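PDB 4D74: probable low molecular weight protein-tyrosine-phosphatase AmsI from Erwinia amylovora, which probably removes phosphate from protein tyrosines and may be required for making amylovoran, the exopolysaccharide virulence factor of the fire blight bacterium. Local coordinates for residues D97-S102 and D114-I119. The protein carries 1 engineered substitution. Sequence-based numbering, arbitrary orientation.
Sequences DMCRDS and DLVCRI
Cys99 and Val116 meet where two short helices pack beside the same parallel sheet, an example of how one buried sulfur can mediate a small helix-helix contact. SG of Cys99 approaches CG1 of Val116 to 4.0 Å, a van der Waals distance, and the backbones stay well apart, with the CA atoms of Cys99 and Val116 8.0 Å from each other. The thiol reaches across because SG stands anti to the carbonyl carbon of Cys99 (chi1 -69°), on a CB that already faces helix 111-119. In Val116, CG1, anti to the backbone N (chi1 168°), is the branch that touches the sulfur. One turn further along, Ile119 adds its short branch, whose CG2 lies 4.5 Å from Cys99 SG, a looser touch. Cys99 also touches Ile105, and Val116 touches Val107, both on strand 104-107; helix 111-119 makes the beta-alpha-beta crossover from there to strand 127-129. Val116 also touches Val34, the residue before the probable nucleophile Cys35. Exposed Arg100 and Asp97 pair within their own helix, NH1 donating to OD1 in the guanidinium plane. Between the helices the contact is apolar and non-directional, depending on dispersion and the exclusion of water from buried Cys99 and Val116.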
# COMPACT_ATOMS: atom_id res chain seq x y z
N ASP A 97 11.59 18.92 -9.15
CA ASP A 97 12.43 19.15 -8.00
C ASP A 97 11.76 18.83 -6.68
O ASP A 97 12.38 18.25 -5.80
CB ASP A 97 12.93 20.61 -7.95
CG ASP A 97 13.80 20.99 -9.12
OD1 ASP A 97 14.37 20.09 -9.77
OD2 ASP A 97 13.92 22.22 -9.38
N MET A 98 10.49 19.24 -6.49
CA MET A 98 9.79 18.94 -5.24
C MET A 98 9.70 17.43 -5.07
O MET A 98 9.84 16.91 -3.96
CB MET A 98 8.36 19.50 -5.24
CG MET A 98 8.26 20.98 -5.11
SD MET A 98 6.51 21.43 -5.34
CE MET A 98 6.84 23.16 -5.59
N CYS A 99 9.45 16.74 -6.17
CA CYS A 99 9.31 15.27 -6.12
C CYS A 99 10.62 14.64 -5.69
O CYS A 99 10.66 13.74 -4.84
CB CYS A 99 8.89 14.72 -7.48
SG CYS A 99 7.21 15.15 -7.97
N ARG A 100 11.72 15.09 -6.30
CA ARG A 100 13.04 14.57 -5.94
C ARG A 100 13.39 14.81 -4.47
O ARG A 100 13.88 13.92 -3.76
CB ARG A 100 14.09 15.20 -6.84
CG ARG A 100 15.47 14.60 -6.65
CD ARG A 100 16.46 15.22 -7.61
NE ARG A 100 16.59 16.63 -7.26
CZ ARG A 100 16.05 17.65 -7.92
NH1 ARG A 100 15.34 17.46 -9.04
NH2 ARG A 100 16.23 18.87 -7.44
N ASP A 101 13.09 15.99 -3.98
CA ASP A 101 13.50 16.42 -2.65
C ASP A 101 12.68 15.75 -1.52
O ASP A 101 13.13 15.68 -0.41
CB ASP A 101 13.35 17.93 -2.47
CG ASP A 101 14.32 18.76 -3.35
OD1 ASP A 101 15.19 18.20 -4.05
OD2 ASP A 101 14.14 20.01 -3.34
N SER A 102 11.48 15.27 -1.82
CA SER A 102 10.63 14.71 -0.78
C SER A 102 10.95 13.25 -0.55
O SER A 102 11.13 12.52 -1.49
CB SER A 102 9.17 14.79 -1.23
OG SER A 102 8.86 16.14 -1.58
N ASP A 114 0.45 7.88 -11.49
CA ASP A 114 0.99 8.05 -12.83
C ASP A 114 1.17 9.52 -13.16
O ASP A 114 2.10 9.87 -13.89
CB ASP A 114 0.10 7.37 -13.88
CG ASP A 114 0.34 5.85 -13.95
OD1 ASP A 114 1.32 5.33 -13.37
OD2 ASP A 114 -0.48 5.15 -14.60
N LEU A 115 0.29 10.37 -12.64
CA LEU A 115 0.38 11.83 -12.92
C LEU A 115 1.63 12.42 -12.27
O LEU A 115 2.39 13.20 -12.89
CB LEU A 115 -0.88 12.58 -12.46
CG LEU A 115 -2.21 12.06 -13.03
CD1 LEU A 115 -3.39 12.86 -12.50
CD2 LEU A 115 -2.12 12.05 -14.54
N VAL A 116 1.93 11.99 -11.07
CA VAL A 116 3.18 12.41 -10.41
C VAL A 116 4.40 11.92 -11.18
O VAL A 116 5.38 12.66 -11.36
CB VAL A 116 3.24 11.90 -8.96
CG1 VAL A 116 4.64 12.06 -8.35
CG2 VAL A 116 2.21 12.64 -8.10
N CYS A 117 4.33 10.69 -11.67
CA CYS A 117 5.44 10.09 -12.39
C CYS A 117 5.67 10.74 -13.79
O CYS A 117 6.80 10.74 -14.29
CB CYS A 117 5.26 8.58 -12.44
SG CYS A 117 5.47 7.82 -10.83
N ARG A 118 4.65 11.35 -14.36
CA ARG A 118 4.84 12.16 -15.57
C ARG A 118 5.65 13.41 -15.28
O ARG A 118 6.44 13.83 -16.11
CB ARG A 118 3.51 12.52 -16.21
CG ARG A 118 2.84 11.31 -16.86
CD ARG A 118 1.76 11.69 -17.86
NE ARG A 118 2.34 12.24 -19.09
CZ ARG A 118 2.21 13.50 -19.55
NH1 ARG A 118 1.48 14.42 -18.91
NH2 ARG A 118 2.81 13.84 -20.68
N ILE A 119 5.45 14.04 -14.12
CA ILE A 119 6.28 15.17 -13.69
C ILE A 119 7.71 14.73 -13.33
O ILE A 119 8.71 15.39 -13.72
CB ILE A 119 5.60 15.97 -12.56
CG1 ILE A 119 4.32 16.60 -13.12
CG2 ILE A 119 6.57 17.00 -11.99
CD1 ILE A 119 3.49 17.46 -12.20